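Local coordinates for protein sulfite dehydrogenase (Paracoccus pantotrophus, PDB 2XTS) that oxidises protein-bound sulfur in the Sox pathway as the molybdenum-cofactor subunit of the sulfane dehydrogenase SoxCD, a complex with a haem c cytochrome, at residues 92-97 and 161-166; 181-186 and 213-218; 146-151 and 196-201. All coordinates share one frame; numbering follows the deposited sequence.

Interaction 1: 92-97 and 161-166; sequences NGLVEK and GVKPEG
The aliphatic chain of Lys163 lies along the backbone turn at Leu94, its CB 3.5 Å from Leu94 O. With CG anti to the carbonyl carbon (chi1 -71°) and the rest of the chain extended, the side chain runs on past the peptide after Leu94 until CE sits 3.6 Å from Val95 O. At its end the ammonium NZ donates to a water that in turn donates to Gly93 O, a bridge over the bend. Glu96 crosses this lysine at about a right angle and touches its methylenes, OE1 being 3.7 Å from Lys163 CG; the two charged ends, 4.9 Å apart between Glu96 OE2 and Lys163 NZ, form no salt bridge. Were Lys163 replaced by an alanine, Gly93 O would probably lose its water-mediated link and the carboxylate of Glu96 the methylenes it rests on. Where strand 89-93 ends, the chain bends in an inverse gamma turn centred on Leu94, and a single beta bridge pairs Val95 with Val162 in the loop that follows helix 153-160. The bridge is made by two backbone bonds, from Lys163 N to Leu94 O, 2.9 Å and nearly straight, and from Glu96 N to Gly161 O, 2.7 Å. Gly161 leaves the helix with positive phi, and a CB there would press on Glu96 CG. Further along, Leu94 CD1 rests 3.8 Å from Glu165 O, while the same leucine also packs on Ile232 of strand 227-233.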
loop_
_atom_site.group_PDB
_atom_site.type_symbol
_atom_site.label_atom_id
_atom_site.label_comp_id
_atom_site.label_asym_id
_atom_site.label_seq_id
_atom_site.Cartn_x
_atom_site.Cartn_y
_atom_site.Cartn_z
ATOM N N ASN A 92 3.873 16.440 28.796
ATOM C CA ASN A 92 4.283 17.098 30.044
ATOM C C ASN A 92 5.197 18.267 29.742
ATOM O O ASN A 92 5.483 18.574 28.587
ATOM C CB ASN A 92 4.925 16.099 31.027
ATOM C CG ASN A 92 6.352 15.746 30.666
ATOM O OD1 ASN A 92 6.603 15.114 29.641
ATOM N ND2 ASN A 92 7.287 16.107 31.529
ATOM N N GLY A 93 5.598 18.972 30.785
ATOM C CA GLY A 93 6.519 20.097 30.675
ATOM C C GLY A 93 5.770 21.408 30.758
ATOM O O GLY A 93 4.921 21.595 31.646
ATOM N N LEU A 94 6.067 22.312 29.838
ATOM C CA LEU A 94 5.480 23.664 29.844
ATOM C C LEU A 94 4.069 23.629 29.250
ATOM O O LEU A 94 3.792 24.193 28.185
ATOM C CB LEU A 94 6.406 24.671 29.142
ATOM C CG LEU A 94 7.687 24.979 29.909
ATOM C CD1 LEU A 94 8.651 25.732 29.011
ATOM C CD2 LEU A 94 7.396 25.784 31.174
ATOM N N VAL A 95 3.198 22.910 29.955
ATOM C CA VAL A 95 1.793 22.774 29.618
ATOM C C VAL A 95 0.956 23.091 30.843
ATOM O O VAL A 95 1.417 22.954 31.978
ATOM C CB VAL A 95 1.464 21.360 29.107
ATOM C CG1 VAL A 95 2.187 21.098 27.778
ATOM C CG2 VAL A 95 1.791 20.293 30.140
ATOM N N GLU A 96 -0.282 23.500 30.600
ATOM C CA GLU A 96 -1.180 23.830 31.709
ATOM C C GLU A 96 -1.584 22.608 32.505
ATOM O O GLU A 96 -1.699 22.668 33.721
ATOM C CB GLU A 96 -2.430 24.564 31.216
ATOM C CG GLU A 96 -2.148 25.891 30.533
ATOM C CD GLU A 96 -1.649 26.971 31.483
ATOM O OE1 GLU A 96 -1.205 28.027 30.982
ATOM O OE2 GLU A 96 -1.694 26.782 32.721
ATOM N N LYS A 97 -1.770 21.476 31.833
ATOM C CA LYS A 97 -2.100 20.221 32.503
ATOM C C LYS A 97 -1.369 19.082 31.799
ATOM O O LYS A 97 -1.649 18.824 30.632
ATOM C CB LYS A 97 -3.614 19.953 32.471
ATOM C CG LYS A 97 -4.034 18.748 33.299
ATOM C CD LYS A 97 -5.522 18.485 33.236
ATOM C CE LYS A 97 -6.301 19.393 34.162
ATOM N NZ LYS A 97 -7.740 18.999 34.150
ATOM N N GLY A 161 -2.662 22.181 26.767
ATOM C CA GLY A 161 -2.547 23.628 26.852
ATOM C C GLY A 161 -1.089 24.072 26.919
ATOM O O GLY A 161 -0.506 24.208 27.981
ATOM N N VAL A 162 -0.493 24.328 25.769
ATOM C CA VAL A 162 0.920 24.705 25.715
ATOM C C VAL A 162 1.111 26.124 26.248
ATOM O O VAL A 162 0.442 27.045 25.793
ATOM C CB VAL A 162 1.476 24.624 24.272
ATOM C CG1 VAL A 162 2.938 25.056 24.221
ATOM C CG2 VAL A 162 1.343 23.205 23.727
ATOM N N LYS A 163 2.031 26.306 27.194
ATOM C CA LYS A 163 2.317 27.639 27.750
ATOM C C LYS A 163 3.122 28.462 26.736
ATOM O O LYS A 163 3.849 27.889 25.927
ATOM C CB LYS A 163 3.076 27.506 29.068
ATOM C CG LYS A 163 2.235 26.986 30.219
ATOM C CD LYS A 163 3.074 26.655 31.450
ATOM C CE LYS A 163 2.190 26.448 32.675
ATOM N NZ LYS A 163 2.998 26.234 33.907
ATOM N N PRO A 164 3.028 29.801 26.787
ATOM C CA PRO A 164 3.774 30.621 25.816
ATOM C C PRO A 164 5.298 30.431 25.821
ATOM O O PRO A 164 5.937 30.629 24.792
ATOM C CB PRO A 164 3.399 32.058 26.202
ATOM C CG PRO A 164 2.101 31.925 26.898
ATOM C CD PRO A 164 2.106 30.612 27.604
ATOM N N GLU A 165 5.850 30.032 26.962
ATOM C CA GLU A 165 7.270 29.771 27.092
ATOM C C GLU A 165 7.696 28.463 26.422
ATOM O O GLU A 165 8.897 28.239 26.222
ATOM C CB GLU A 165 7.650 29.742 28.571
ATOM C CG GLU A 165 7.447 31.063 29.305
ATOM C CD GLU A 165 6.013 31.319 29.815
ATOM O OE1 GLU A 165 5.143 30.412 29.817
ATOM O OE2 GLU A 165 5.759 32.473 30.238
ATOM N N GLY A 166 6.722 27.634 26.048
ATOM C CA GLY A 166 7.007 26.333 25.443
ATOM C C GLY A 166 7.333 26.431 23.970
ATOM O O GLY A 166 6.440 26.316 23.119
HETATM O O HOH W 1 4.967 23.758 33.723
#

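Interaction 2: 181-186 and 213-218; sequences RSFPME and LVVPGW
Phe183 reaches across to Leu213 and Val215 with the far end of its ring, and Pro184, next in the chain, meets the indole of Trp218; no hydrogen bond joins the two segments. The ring of Phe183 is carried over by CG standing anti to the carbonyl carbon (chi1 -65°), so its outer atoms come closer to 213-218 than its CB does. Both methyls of Val215 meet the ring at its edge, with CG2 3.8 Å from Phe183 CE2. Leu213 CD1 comes in obliquely from the opposing strand, 4.0 Å from Phe183 CZ. Trp218 also approaches this ring obliquely, its CZ3 being 4.2 Å from Phe183 CD2. At Pro184, the N-cap residue of helix 185-191, the pyrrolidine ring abuts the benzo edge of the indole: CD lies 3.8 Å from Trp218 CH2, with CG beside it near the indole plane. Trp218 is brought round to these two residues by the type II turn of Val215-Trp218, in which Gly217 takes a positive phi and Trp218 N bonds to Val215 O. The indole also stacks on Trp260 and makes a cation-pi contact with Lys187. This apolar packing joins two sheets of the molybdopterin-binding domain: Phe183 lies on Leu169 of strand 168-173 and on Val188 of helix 185-191, while Leu213 extends from strand 212-214 onto Leu194 of strand 193-198.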
loop_
_atom_site.group_PDB
_atom_site.type_symbol
_atom_site.label_atom_id
_atom_site.label_comp_id
_atom_site.label_asym_id
_atom_site.label_seq_id
_atom_site.Cartn_x
_atom_site.Cartn_y
_atom_site.Cartn_z
ATOM N N ARG A 181 14.249 13.443 20.238
ATOM C CA ARG A 181 14.566 14.520 19.324
ATOM C C ARG A 181 13.763 15.765 19.669
ATOM O O ARG A 181 12.592 15.676 20.047
ATOM C CB ARG A 181 14.300 14.128 17.851
ATOM C CG ARG A 181 15.295 13.148 17.255
ATOM C CD ARG A 181 16.706 13.690 17.221
ATOM N NE ARG A 181 16.873 14.899 16.448
ATOM C CZ ARG A 181 17.213 14.988 15.170
ATOM N NH1 ARG A 181 17.419 13.923 14.426
ATOM N NH2 ARG A 181 17.371 16.175 14.625
ATOM N N SER A 182 14.388 16.924 19.451
ATOM C CA SER A 182 13.790 18.228 19.692
ATOM C C SER A 182 13.247 18.861 18.416
ATOM O O SER A 182 13.904 18.861 17.370
ATOM C CB SER A 182 14.837 19.154 20.262
ATOM O OG SER A 182 15.405 18.629 21.442
ATOM N N PHE A 183 12.044 19.439 18.509
ATOM C CA PHE A 183 11.375 20.080 17.376
ATOM C C PHE A 183 11.010 21.517 17.745
ATOM O O PHE A 183 10.475 21.749 18.824
ATOM C CB PHE A 183 10.032 19.391 17.109
ATOM C CG PHE A 183 10.103 17.974 16.664
ATOM C CD1 PHE A 183 10.405 16.973 17.543
ATOM C CD2 PHE A 183 9.787 17.632 15.364
ATOM C CE1 PHE A 183 10.434 15.650 17.108
ATOM C CE2 PHE A 183 9.780 16.312 14.944
ATOM C CZ PHE A 183 10.133 15.327 15.809
ATOM N N PRO A 184 11.200 22.470 16.828
ATOM C CA PRO A 184 10.631 23.789 17.082
ATOM C C PRO A 184 9.110 23.747 17.019
ATOM O O PRO A 184 8.540 23.058 16.181
ATOM C CB PRO A 184 11.192 24.634 15.940
ATOM C CG PRO A 184 11.425 23.690 14.859
ATOM C CD PRO A 184 11.768 22.381 15.469
ATOM N N MET A 185 8.455 24.529 17.867
ATOM C CA MET A 185 6.997 24.485 17.950
ATOM C C MET A 185 6.334 24.862 16.622
ATOM O O MET A 185 5.291 24.333 16.294
ATOM C CB MET A 185 6.494 25.405 19.079
ATOM C CG MET A 185 5.069 25.146 19.573
ATOM S SD MET A 185 4.724 23.437 20.107
ATOM C CE MET A 185 6.048 23.118 21.241
ATOM N N GLU A 186 6.956 25.704 15.814
ATOM C CA GLU A 186 6.365 26.056 14.524
ATOM C C GLU A 186 6.147 24.844 13.612
ATOM O O GLU A 186 5.138 24.728 12.940
ATOM C CB GLU A 186 7.216 27.093 13.789
ATOM C CG GLU A 186 6.565 27.616 12.520
ATOM C CD GLU A 186 7.405 28.641 11.769
ATOM O OE1 GLU A 186 8.557 28.933 12.168
ATOM O OE2 GLU A 186 6.897 29.163 10.763
ATOM N N LEU A 213 5.538 9.269 15.108
ATOM C CA LEU A 213 5.489 10.560 14.464
ATOM C C LEU A 213 5.772 10.475 12.978
ATOM O O LEU A 213 6.646 9.731 12.548
ATOM C CB LEU A 213 6.495 11.524 15.097
ATOM C CG LEU A 213 6.295 11.820 16.583
ATOM C CD1 LEU A 213 7.275 12.890 17.075
ATOM C CD2 LEU A 213 4.854 12.230 16.883
ATOM N N VAL A 214 5.031 11.287 12.239
ATOM C CA VAL A 214 5.212 11.536 10.813
ATOM C C VAL A 214 5.557 13.018 10.709
ATOM O O VAL A 214 4.802 13.877 11.207
ATOM C CB VAL A 214 3.957 11.150 9.992
ATOM C CG1 VAL A 214 4.046 11.684 8.578
ATOM C CG2 VAL A 214 3.829 9.651 9.999
ATOM N N VAL A 215 6.737 13.317 10.137
ATOM C CA VAL A 215 7.321 14.679 10.139
ATOM C C VAL A 215 7.639 15.068 8.693
ATOM O O VAL A 215 8.760 14.870 8.212
ATOM C CB VAL A 215 8.597 14.715 11.018
ATOM C CG1 VAL A 215 9.041 16.162 11.232
ATOM C CG2 VAL A 215 8.375 13.950 12.356
ATOM N N PRO A 216 6.635 15.551 7.956
ATOM C CA PRO A 216 6.792 15.661 6.516
ATOM C C PRO A 216 8.011 16.482 6.082
ATOM O O PRO A 216 8.240 17.600 6.540
ATOM C CB PRO A 216 5.493 16.291 6.076
ATOM C CG PRO A 216 4.519 15.755 7.060
ATOM C CD PRO A 216 5.244 15.821 8.350
ATOM N N GLY A 217 8.812 15.864 5.232
ATOM C CA GLY A 217 9.965 16.512 4.653
ATOM C C GLY A 217 11.228 16.484 5.489
ATOM O O GLY A 217 12.274 16.922 5.015
ATOM N N TRP A 218 11.134 16.020 6.732
ATOM C CA TRP A 218 12.241 16.072 7.679
ATOM C C TRP A 218 12.885 14.689 7.837
ATOM O O TRP A 218 12.257 13.645 7.585
ATOM C CB TRP A 218 11.768 16.627 9.022
ATOM C CG TRP A 218 11.558 18.111 9.037
ATOM C CD1 TRP A 218 11.364 18.912 7.950
ATOM C CD2 TRP A 218 11.578 18.981 10.179
ATOM N NE1 TRP A 218 11.259 20.221 8.350
ATOM C CE2 TRP A 218 11.382 20.288 9.709
ATOM C CE3 TRP A 218 11.763 18.781 11.545
ATOM C CZ2 TRP A 218 11.391 21.386 10.564
ATOM C CZ3 TRP A 218 11.780 19.862 12.387
ATOM C CH2 TRP A 218 11.584 21.148 11.903
#

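Interaction 3: 146-151 and 196-201; sequences MEYVGV and FFANGE
Glu147 and Asn199 grip each other by two hydrogen bonds, one of them through a side chain. Asn199 OD1 takes the backbone N-H of Glu147 at 2.9 Å, the donor tilted 33° from the plane of the amide carbonyl, and Asn199 N gives its hydrogen to Glu147 O at 2.8 Å. Asn199 CG stands anti to the carbonyl carbon (chi1 -74°), which turns the amide toward strand 143-152, where it crosses the side chain of Met146 at about a right angle, its ND2 being bonded to Gln68. The other main-chain bonds centre on Val149, whose O accepts from both Phe196 N, at 3.0 Å, and Phe197 N, while its N donates to Phe197 O. Water links Glu147 O and OE1 to Gly200 N; the carboxylate of Glu147 also bonds to Thr64 and Ile65 of the second subunit. Apolar contacts fall on both faces. Ala198 CB touches both Met146 SD, 3.6 Å away, and Tyr148 CE1, at 3.7 Å. On the Val149 face, that residue's CB meets Phe197 CB at 4.1 Å. Beyond the last pair, Val151 CG2 approaches the Phe196 ring obliquely, 3.8 Å from CE2. Two residues, Phe196 and Phe197, opposite one, Val149, make a classic beta bulge in an antiparallel strand pair of the molybdopterin-binding domain; just past it the type I' turn Ala198-Glu201 folds the chain back as a beta hairpin into strand 201-202.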
loop_
_atom_site.group_PDB
_atom_site.type_symbol
_atom_site.label_atom_id
_atom_site.label_comp_id
_atom_site.label_asym_id
_atom_site.label_seq_id
_atom_site.Cartn_x
_atom_site.Cartn_y
_atom_site.Cartn_z
ATOM N N MET A 146 4.415 6.250 2.400
ATOM C CA MET A 146 3.149 5.666 2.804
ATOM C C MET A 146 2.085 6.747 2.985
ATOM O O MET A 146 2.366 7.927 3.227
ATOM C CB MET A 146 3.291 4.878 4.116
ATOM C CG MET A 146 4.424 3.891 4.063
ATOM S SD MET A 146 4.377 2.770 5.473
ATOM C CE MET A 146 5.885 1.848 5.181
ATOM N N GLU A 147 0.834 6.310 2.865
ATOM C CA GLU A 147 -0.341 7.111 3.217
ATOM C C GLU A 147 -0.617 6.940 4.704
ATOM O O GLU A 147 -0.966 5.842 5.127
ATOM C CB GLU A 147 -1.547 6.626 2.419
ATOM C CG GLU A 147 -2.861 7.343 2.745
ATOM C CD GLU A 147 -4.071 6.655 2.136
ATOM O OE1 GLU A 147 -4.405 5.534 2.550
ATOM O OE2 GLU A 147 -4.728 7.258 1.268
ATOM N N TYR A 148 -0.513 8.019 5.470
ATOM C CA TYR A 148 -0.677 7.965 6.930
ATOM C C TYR A 148 -1.991 8.547 7.338
ATOM O O TYR A 148 -2.431 9.555 6.770
ATOM C CB TYR A 148 0.454 8.744 7.612
ATOM C CG TYR A 148 1.791 8.089 7.448
ATOM C CD1 TYR A 148 2.149 7.016 8.243
ATOM C CD2 TYR A 148 2.719 8.563 6.521
ATOM C CE1 TYR A 148 3.377 6.397 8.088
ATOM C CE2 TYR A 148 3.944 7.954 6.365
ATOM C CZ TYR A 148 4.281 6.881 7.166
ATOM O OH TYR A 148 5.515 6.262 7.007
ATOM N N VAL A 149 -2.600 7.935 8.349
ATOM C CA VAL A 149 -3.736 8.546 9.023
ATOM C C VAL A 149 -3.439 8.566 10.517
ATOM O O VAL A 149 -2.932 7.605 11.104
ATOM C CB VAL A 149 -5.058 7.794 8.732
ATOM C CG1 VAL A 149 -6.251 8.393 9.507
ATOM C CG2 VAL A 149 -5.320 7.802 7.246
ATOM N N GLY A 150 -3.799 9.680 11.143
ATOM C CA GLY A 150 -3.603 9.861 12.563
ATOM C C GLY A 150 -4.165 11.172 13.008
ATOM O O GLY A 150 -5.157 11.639 12.447
ATOM N N VAL A 151 -3.554 11.731 14.043
ATOM C CA VAL A 151 -4.059 12.934 14.676
ATOM C C VAL A 151 -2.935 13.974 14.663
ATOM O O VAL A 151 -1.796 13.655 15.010
ATOM C CB VAL A 151 -4.504 12.630 16.129
ATOM C CG1 VAL A 151 -4.870 13.898 16.870
ATOM C CG2 VAL A 151 -5.630 11.597 16.161
ATOM N N PHE A 196 -1.265 6.426 13.263
ATOM C CA PHE A 196 -1.599 5.055 13.673
ATOM C C PHE A 196 -1.785 4.122 12.506
ATOM O O PHE A 196 -1.634 2.898 12.670
ATOM C CB PHE A 196 -2.908 4.961 14.467
ATOM C CG PHE A 196 -3.187 6.121 15.341
ATOM C CD1 PHE A 196 -2.272 6.484 16.335
ATOM C CD2 PHE A 196 -4.360 6.851 15.207
ATOM C CE1 PHE A 196 -2.518 7.574 17.152
ATOM C CE2 PHE A 196 -4.612 7.938 16.030
ATOM C CZ PHE A 196 -3.689 8.297 17.002
ATOM N N PHE A 197 -2.107 4.665 11.346
ATOM C CA PHE A 197 -2.330 3.834 10.153
ATOM C C PHE A 197 -1.345 4.235 9.074
ATOM O O PHE A 197 -1.033 5.408 8.931
ATOM C CB PHE A 197 -3.743 4.058 9.608
ATOM C CG PHE A 197 -4.826 3.685 10.541
ATOM C CD1 PHE A 197 -5.343 2.397 10.595
ATOM C CD2 PHE A 197 -5.358 4.643 11.366
ATOM C CE1 PHE A 197 -6.378 2.097 11.483
ATOM C CE2 PHE A 197 -6.377 4.330 12.249
ATOM C CZ PHE A 197 -6.889 3.067 12.290
ATOM N N ALA A 198 -0.852 3.245 8.341
ATOM C CA ALA A 198 0.067 3.462 7.221
ATOM C C ALA A 198 -0.348 2.509 6.120
ATOM O O ALA A 198 -0.418 1.294 6.318
ATOM C CB ALA A 198 1.495 3.228 7.640
ATOM N N ASN A 199 -0.658 3.055 4.954
ATOM C CA ASN A 199 -1.133 2.316 3.787
ATOM C C ASN A 199 -2.336 1.442 4.182
ATOM O O ASN A 199 -2.378 0.240 3.900
ATOM C CB ASN A 199 -0.001 1.501 3.172
ATOM C CG ASN A 199 0.994 2.350 2.429
ATOM O OD1 ASN A 199 0.748 3.517 2.115
ATOM N ND2 ASN A 199 2.143 1.765 2.140
ATOM N N GLY A 200 -3.283 2.073 4.881
ATOM C CA GLY A 200 -4.558 1.485 5.163
ATOM C C GLY A 200 -4.742 0.806 6.496
ATOM O O GLY A 200 -5.837 0.755 7.010
ATOM N N GLU A 201 -3.696 0.208 7.029
ATOM C CA GLU A 201 -3.773 -0.649 8.203
ATOM C C GLU A 201 -2.869 -0.116 9.315
ATOM O O GLU A 201 -2.170 0.879 9.146
ATOM C CB GLU A 201 -3.395 -2.081 7.806
ATOM C CG GLU A 201 -1.976 -2.225 7.275
ATOM C CD GLU A 201 -1.599 -3.622 6.812
ATOM O OE1 GLU A 201 -2.451 -4.556 6.869
ATOM O OE2 GLU A 201 -0.443 -3.746 6.389
HETATM O O HOH W 2 -3.631 4.853 5.201
#

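All three contacts belong to the molybdopterin-binding domain. Interaction 2 is the middle term: it touches interaction 1 where Met185 CE packs 3.7 Å from Gly166 O, and interaction 3 where Val214 CG2 lies 3.6 Å from Tyr148 CD1. Interactions 1 and 3 do not meet, their nearest atoms being about 13 Å apart. Interactions 1 and 2 reach one mixed sheet, whereas 2 and 3 share the antiparallel sheet in which strands 212-214 and 193-198 are neighbours. The pterin cofactor lies about 8 Å from the side chain of Leu213 in interaction 2 and about 6 Å from that of Tyr148 in interaction 3, so both lie near the cofactor, while the centre of interaction 1 is about 33 Å from the chain's centre.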